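Local coordinates for protein gamma-glutamyltranspeptidase (Ggt) (PDB 5BPK) that probably cleaves the gamma-glutamyl bond of glutathione-like substrates and transfers the gamma-glutamyl group to water or an acceptor, as an N-terminal nucleophile hydrolase, at residues D42-K47 against D60-E65; T19-Y24 against P51-L56. All blocks are in the same frame, centred on the assembly; numbering follows the deposited sequence.

The two contacts illustrate how a long loop without regular strands can help line a binding pocket by folding back on itself. All four segments belong to the chain between strands 13-19 and 77-81, and they alternate along the sequence. Interaction 1 is buried, closed by an amide and a backbone bond with an aromatic-aliphatic pair beside them; interaction 2 is smaller, only partly buried, and turns on one phenol-to-amide bond beside the ligand. Both reach the amino group of the bound acivicin-like compound, through D43 and N21 respectively. D42 joins them directly, its backbone and carboxylate oxygens meeting N52 and L53 in probable hydrogen bonds.

Interaction 1: residues D42-K47 against D60-E65; sequences DDFSIK and DANAIE. With 4UD ((2S)-amino[(5S)-4,5-dihydro-1,2-oxazol-5-yl]acetic acid), chain O.
The side chain of N62 is extended (chi1 -169°, CG opposite the backbone N), which carries its amide to D43, while F44, whose CG lies anti to its carbonyl carbon (chi1 -76°), sets its ring against I64. The amide then clamps the backbone: ND2 of N62 donates to the carbonyl O of D43 at 2.7 Å, nearly straight at 164°, meeting a lone pair in the carbonyl plane. The return bond, S45 N to N62 O at 2.8 Å, has its donor tilted from that carbonyl's plane. One asparagine thus holds the residues before and after F44, using its side chain for one bond and its main chain for the other. Its remaining side-chain oxygen accepts from L71 N, which fixes the flip of the amide. Presented as the third residue of a type I beta turn from D60 to A63, N62 braces a loop-to-loop contact behind the ligand pocket.

The F44 ring lies beside these bonds and packs against I64. The carbonyl O of N62 lies at the ring edge, 3.4 Å from F44 CD1, and I64 CA stands over one face in a CH-pi contact. The side chains cross at about a right angle, I64 CG1 packed 3.5 Å from F44 CG. A water accepts from I64 N and donates to S45 O at 2.8 Å, bridging the two backbones beside the S45-A63 approach.

By holding the main chain of D43, N62 is in a second-shell position consistent with orienting the D43 carboxylate, whose OD2 accepts from ligand N7 at 2.7 Å and forms a salt bridge to R103 of the partner chain. Both segments belong to the loop linking strands 13-19 and 77-81; P70 there packs on F44, and F115 and T111 of the partner chain cover I46 and I64.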
loop_
_atom_site.group_PDB
_atom_site.type_symbol
_atom_site.label_atom_id
_atom_site.label_comp_id
_atom_site.label_asym_id
_atom_site.label_seq_id
_atom_site.Cartn_x
_atom_site.Cartn_y
_atom_site.Cartn_z
ATOM N N ASP B 42 -6.724 -6.018 -11.622
ATOM C CA ASP B 42 -5.624 -6.995 -11.759
ATOM C C ASP B 42 -5.172 -7.628 -10.425
ATOM O O ASP B 42 -4.370 -8.561 -10.415
ATOM C CB ASP B 42 -4.407 -6.368 -12.458
ATOM C CG ASP B 42 -3.371 -7.409 -12.873
ATOM O OD1 ASP B 42 -3.687 -8.228 -13.769
ATOM O OD2 ASP B 42 -2.256 -7.422 -12.291
ATOM N N ASP B 43 -5.629 -7.092 -9.300
ATOM C CA ASP B 43 -5.352 -7.725 -8.016
ATOM C C ASP B 43 -6.280 -8.902 -7.722
ATOM O O ASP B 43 -6.028 -9.644 -6.779
ATOM C CB ASP B 43 -5.392 -6.712 -6.878
ATOM C CG ASP B 43 -4.102 -5.916 -6.745
ATOM O OD1 ASP B 43 -3.121 -6.175 -7.475
ATOM O OD2 ASP B 43 -4.081 -5.014 -5.890
ATOM N N PHE B 44 -7.343 -9.067 -8.506
ATOM C CA PHE B 44 -8.105 -10.333 -8.510
ATOM C C PHE B 44 -7.307 -11.414 -9.223
ATOM O O PHE B 44 -6.440 -11.126 -10.053
ATOM C CB PHE B 44 -9.442 -10.201 -9.245
ATOM C CG PHE B 44 -10.517 -9.483 -8.468
ATOM C CD1 PHE B 44 -11.089 -10.071 -7.348
ATOM C CD2 PHE B 44 -10.978 -8.232 -8.875
ATOM C CE1 PHE B 44 -12.091 -9.433 -6.637
ATOM C CE2 PHE B 44 -11.990 -7.591 -8.176
ATOM C CZ PHE B 44 -12.542 -8.189 -7.047
ATOM N N SER B 45 -7.634 -12.665 -8.922
ATOM C CA SER B 45 -7.258 -13.763 -9.798
ATOM C C SER B 45 -8.249 -13.748 -10.955
ATOM O O SER B 45 -9.441 -14.009 -10.763
ATOM C CB SER B 45 -7.285 -15.103 -9.064
ATOM O OG SER B 45 -6.957 -16.154 -9.954
ATOM N N ILE B 46 -7.761 -13.407 -12.147
ATOM C CA ILE B 46 -8.618 -13.308 -13.331
ATOM C C ILE B 46 -8.790 -14.654 -14.057
ATOM O O ILE B 46 -9.659 -14.793 -14.915
ATOM C CB ILE B 46 -8.130 -12.196 -14.300
ATOM C CG1 ILE B 46 -6.778 -12.538 -14.941
ATOM C CG2 ILE B 46 -8.049 -10.854 -13.559
ATOM C CD1 ILE B 46 -6.309 -11.495 -15.919
ATOM N N LYS B 47 -7.955 -15.620 -13.671
ATOM C CA LYS B 47 -7.985 -17.001 -14.139
ATOM C C LYS B 47 -7.171 -17.836 -13.135
ATOM O O LYS B 47 -6.094 -17.404 -12.714
ATOM C CB LYS B 47 -7.362 -17.089 -15.537
ATOM C CG LYS B 47 -7.368 -18.490 -16.148
ATOM C CD LYS B 47 -6.798 -18.494 -17.554
ATOM C CE LYS B 47 -6.613 -19.910 -18.078
ATOM N NZ LYS B 47 -6.227 -19.906 -19.513
ATOM N N ASP B 60 -10.171 -19.668 -6.180
ATOM C CA ASP B 60 -11.541 -19.291 -5.839
ATOM C C ASP B 60 -11.631 -18.124 -4.854
ATOM O O ASP B 60 -12.478 -17.240 -4.994
ATOM C CB ASP B 60 -12.288 -20.495 -5.258
ATOM C CG ASP B 60 -12.706 -21.505 -6.316
ATOM O OD1 ASP B 60 -12.799 -21.156 -7.518
ATOM O OD2 ASP B 60 -12.976 -22.652 -5.925
ATOM N N ALA B 61 -10.760 -18.112 -3.856
ATOM C CA ALA B 61 -10.892 -17.154 -2.771
ATOM C C ALA B 61 -10.792 -15.719 -3.287
ATOM O O ALA B 61 -11.514 -14.847 -2.817
ATOM C CB ALA B 61 -9.862 -17.432 -1.676
ATOM N N ASN B 62 -9.914 -15.489 -4.267
ATOM C CA ASN B 62 -9.714 -14.149 -4.842
ATOM C C ASN B 62 -10.219 -14.017 -6.287
ATOM O O ASN B 62 -9.725 -13.187 -7.072
ATOM C CB ASN B 62 -8.236 -13.757 -4.743
ATOM C CG ASN B 62 -7.995 -12.283 -5.073
ATOM O OD1 ASN B 62 -8.807 -11.396 -4.735
ATOM N ND2 ASN B 62 -6.869 -12.015 -5.732
ATOM N N ALA B 63 -11.219 -14.825 -6.637
ATOM C CA ALA B 63 -11.899 -14.684 -7.920
ATOM C C ALA B 63 -12.796 -13.438 -7.938
ATOM O O ALA B 63 -13.234 -12.921 -6.893
ATOM C CB ALA B 63 -12.738 -15.945 -8.222
ATOM N N ILE B 64 -13.107 -12.978 -9.136
ATOM C CA ILE B 64 -13.959 -11.810 -9.311
ATOM C C ILE B 64 -15.424 -12.153 -9.045
ATOM O O ILE B 64 -15.925 -13.185 -9.504
ATOM C CB ILE B 64 -13.856 -11.249 -10.754
ATOM C CG1 ILE B 64 -12.431 -10.775 -11.048
ATOM C CG2 ILE B 64 -14.874 -10.124 -10.958
ATOM C CD1 ILE B 64 -12.150 -10.528 -12.519
ATOM N N GLU B 65 -16.083 -11.296 -8.272
ATOM C CA GLU B 65 -17.543 -11.285 -8.117
ATOM C C GLU B 65 -17.987 -9.826 -8.048
ATOM O O GLU B 65 -17.239 -8.967 -7.559
ATOM C CB GLU B 65 -17.984 -11.981 -6.822
ATOM C CG GLU B 65 -18.377 -13.433 -6.961
ATOM C CD GLU B 65 -19.109 -13.958 -5.736
ATOM O OE1 GLU B 65 -20.359 -13.829 -5.644
ATOM O OE2 GLU B 65 -18.436 -14.509 -4.860
HETATM C C3 4UD O . 1.156 -0.702 -4.443
HETATM C C4 4UD O . -0.573 -2.089 -4.314
HETATM C C5 4UD O . 0.141 -1.268 -5.373
HETATM C C6 4UD O . -1.274 -3.358 -4.819
HETATM C C8 4UD O . -1.988 -3.956 -3.628
HETATM O O9 4UD O . -3.067 -3.545 -3.277
HETATM O O10 4UD O . -1.421 -4.965 -2.927
HETATM N N7 4UD O . -2.278 -3.024 -5.839
HETATM O O2 4UD O . 0.439 -2.495 -3.396
HETATM N N1 4UD O . 1.255 -1.438 -3.386
HETATM O O HOH W 1 -12.128 -14.297 -11.538
#

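Interaction 2: residues T19-Y24 against P51-L56; sequences TINASY and PNLYGL. With 4UD ((2S)-amino[(5S)-4,5-dihydro-1,2-oxazol-5-yl]acetic acid), chain O; EDO (1,2-ethanediol), chain Q.
Two donors converge on OD1 of N21: the hydroxyl of Y54 at 2.7 Å and the ligand amino nitrogen N7 at 2.8 Å. The phenol donates a hydrogen bond to this oxygen from a position tilted 32° off the carbonyl plane, and OD1 in turn lies at the edge of the tyrosine ring, in its plane. The two side chains run antiparallel past one another, with the carboxamide turned 53° from the plane of the ring. Because N21 ND2 donates to N39 O, the amide is anchored with its oxygen facing the ligand and the tyrosine. A water closes a second link, donating to Y54 OH at 2.6 Å and to N21 O, so that Y54 OH is tied directly to the side chain of N21 and, through water, to its main chain. The ligand ring carbon C5 comes within 3.6 Å of the same OH.

Around this polar centre the packing is light. L53 CD1 reaches A22 CB at 4.2 Å, while L53 CB sits over the centre of one face of the Y54 ring, from its own segment.

Each side is shaped by a local turn. T19 OG1 accepts from N21 N in an ST turn. N52, with chi1 at 80°, folds OD1 back over its own segment, where it accepts from Y54 N at 3.0 Å, an Asx turn, and also from L56 N, the two donors lying on opposite faces of the carboxamide plane. A type I turn from N52 to G55 carries Y54 on this frame.

T19 ends strand 13-19 and pairs antiparallel with a strand of the partner chain, extending the sheet across the interface; segment 51-56, farther along the loop before strand 77-81, meets the chain just after that strand, at N21 and A22, with E128 of the partner chain packed on L53.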
loop_
_atom_site.group_PDB
_atom_site.type_symbol
_atom_site.label_atom_id
_atom_site.label_comp_id
_atom_site.label_asym_id
_atom_site.label_seq_id
_atom_site.Cartn_x
_atom_site.Cartn_y
_atom_site.Cartn_z
ATOM N N THR B 19 -3.549 3.828 -3.371
ATOM C CA THR B 19 -3.021 3.425 -4.669
ATOM C C THR B 19 -4.032 3.452 -5.796
ATOM O O THR B 19 -5.236 3.370 -5.564
ATOM C CB THR B 19 -2.464 1.972 -4.560
ATOM O OG1 THR B 19 -1.644 1.659 -5.695
ATOM C CG2 THR B 19 -3.598 0.958 -4.417
ATOM N N ILE B 20 -3.503 3.540 -7.015
ATOM C CA ILE B 20 -4.238 3.216 -8.230
ATOM C C ILE B 20 -3.680 1.936 -8.900
ATOM O O ILE B 20 -4.022 1.619 -10.029
ATOM C CB ILE B 20 -4.301 4.426 -9.200
ATOM C CG1 ILE B 20 -2.929 5.101 -9.389
ATOM C CG2 ILE B 20 -5.358 5.419 -8.718
ATOM C CD1 ILE B 20 -2.957 6.225 -10.444
ATOM N N ASN B 21 -2.876 1.203 -8.123
ATOM C CA ASN B 21 -2.190 -0.044 -8.462
ATOM C C ASN B 21 -0.876 0.196 -9.214
ATOM O O ASN B 21 0.120 0.548 -8.583
ATOM C CB ASN B 21 -3.096 -1.090 -9.126
ATOM C CG ASN B 21 -2.430 -2.452 -9.207
ATOM O OD1 ASN B 21 -1.475 -2.717 -8.480
ATOM N ND2 ASN B 21 -2.918 -3.310 -10.097
ATOM N N ALA B 22 -0.846 0.009 -10.533
ATOM C CA ALA B 22 0.373 0.283 -11.284
ATOM C C ALA B 22 0.713 1.774 -11.241
ATOM O O ALA B 22 -0.076 2.595 -10.802
ATOM C CB ALA B 22 0.238 -0.186 -12.733
ATOM N N SER B 23 1.920 2.103 -11.675
ATOM C CA SER B 23 2.302 3.480 -11.866
ATOM C C SER B 23 1.345 4.119 -12.875
ATOM O O SER B 23 1.250 3.676 -14.035
ATOM C CB SER B 23 3.739 3.568 -12.359
ATOM O OG SER B 23 4.159 4.914 -12.452
ATOM N N TYR B 24 0.636 5.157 -12.423
ATOM C CA TYR B 24 -0.411 5.851 -13.197
ATOM C C TYR B 24 -1.647 4.975 -13.459
ATOM O O TYR B 24 -2.445 5.254 -14.352
ATOM C CB TYR B 24 0.133 6.489 -14.481
ATOM C CG TYR B 24 1.266 7.454 -14.218
ATOM C CD1 TYR B 24 1.017 8.762 -13.801
ATOM C CD2 TYR B 24 2.586 7.063 -14.372
ATOM C CE1 TYR B 24 2.047 9.642 -13.554
ATOM C CE2 TYR B 24 3.621 7.938 -14.131
ATOM C CZ TYR B 24 3.346 9.226 -13.721
ATOM O OH TYR B 24 4.364 10.097 -13.456
ATOM N N PRO B 51 -0.507 -15.665 -13.045
ATOM C CA PRO B 51 0.243 -14.687 -12.252
ATOM C C PRO B 51 -0.100 -13.264 -12.665
ATOM O O PRO B 51 -0.175 -12.973 -13.857
ATOM C CB PRO B 51 1.704 -15.001 -12.600
ATOM C CG PRO B 51 1.644 -15.560 -13.980
ATOM C CD PRO B 51 0.346 -16.311 -14.067
ATOM N N ASN B 52 -0.275 -12.378 -11.685
ATOM C CA ASN B 52 -0.592 -10.974 -11.965
ATOM C C ASN B 52 0.677 -10.123 -12.057
ATOM O O ASN B 52 1.779 -10.664 -12.168
ATOM C CB ASN B 52 -1.623 -10.429 -10.952
ATOM C CG ASN B 52 -1.022 -10.037 -9.591
ATOM O OD1 ASN B 52 0.120 -10.364 -9.256
ATOM N ND2 ASN B 52 -1.824 -9.329 -8.798
ATOM N N LEU B 53 0.515 -8.801 -12.026
ATOM C CA LEU B 53 1.639 -7.860 -12.161
ATOM C C LEU B 53 2.775 -8.123 -11.163
ATOM O O LEU B 53 3.925 -7.785 -11.440
ATOM C CB LEU B 53 1.146 -6.414 -12.017
ATOM C CG LEU B 53 0.500 -5.750 -13.240
ATOM C CD1 LEU B 53 -0.093 -4.390 -12.851
ATOM C CD2 LEU B 53 1.495 -5.585 -14.385
ATOM N N TYR B 54 2.452 -8.708 -10.009
ATOM C CA TYR B 54 3.462 -8.981 -8.972
ATOM C C TYR B 54 3.825 -10.466 -8.860
ATOM O O TYR B 54 4.517 -10.873 -7.924
ATOM C CB TYR B 54 3.006 -8.407 -7.618
ATOM C CG TYR B 54 2.513 -6.990 -7.761
ATOM C CD1 TYR B 54 3.411 -5.956 -7.971
ATOM C CD2 TYR B 54 1.153 -6.689 -7.757
ATOM C CE1 TYR B 54 2.984 -4.655 -8.134
ATOM C CE2 TYR B 54 0.714 -5.383 -7.922
ATOM C CZ TYR B 54 1.639 -4.370 -8.111
ATOM O OH TYR B 54 1.220 -3.067 -8.294
ATOM N N GLY B 55 3.380 -11.264 -9.828
ATOM C CA GLY B 55 3.628 -12.708 -9.811
ATOM C C GLY B 55 2.824 -13.462 -8.765
ATOM O O GLY B 55 3.162 -14.589 -8.395
ATOM N N LEU B 56 1.765 -12.836 -8.262
ATOM C CA LEU B 56 0.887 -13.474 -7.295
ATOM C C LEU B 56 -0.184 -14.276 -8.039
ATOM O O LEU B 56 -0.636 -13.892 -9.127
ATOM C CB LEU B 56 0.263 -12.423 -6.372
ATOM C CG LEU B 56 1.258 -11.653 -5.501
ATOM C CD1 LEU B 56 0.587 -10.413 -4.917
ATOM C CD2 LEU B 56 1.854 -12.533 -4.400
HETATM C C3 4UD O . 1.156 -0.702 -4.443
HETATM C C4 4UD O . -0.573 -2.089 -4.314
HETATM C C5 4UD O . 0.141 -1.268 -5.373
HETATM C C6 4UD O . -1.274 -3.358 -4.819
HETATM C C8 4UD O . -1.988 -3.956 -3.628
HETATM O O9 4UD O . -3.067 -3.545 -3.277
HETATM O O10 4UD O . -1.421 -4.965 -2.927
HETATM N N7 4UD O . -2.278 -3.024 -5.839
HETATM O O2 4UD O . 0.439 -2.495 -3.396
HETATM N N1 4UD O . 1.255 -1.438 -3.386
HETATM C C1 EDO Q . -3.028 -12.343 -7.138
HETATM O O1 EDO Q . -3.673 -12.107 -5.875
HETATM C C2 EDO Q . -4.020 -12.368 -8.293
HETATM O O2 EDO Q . -3.698 -13.419 -9.225
HETATM O O HOH W 2 2.553 -0.810 -8.345
#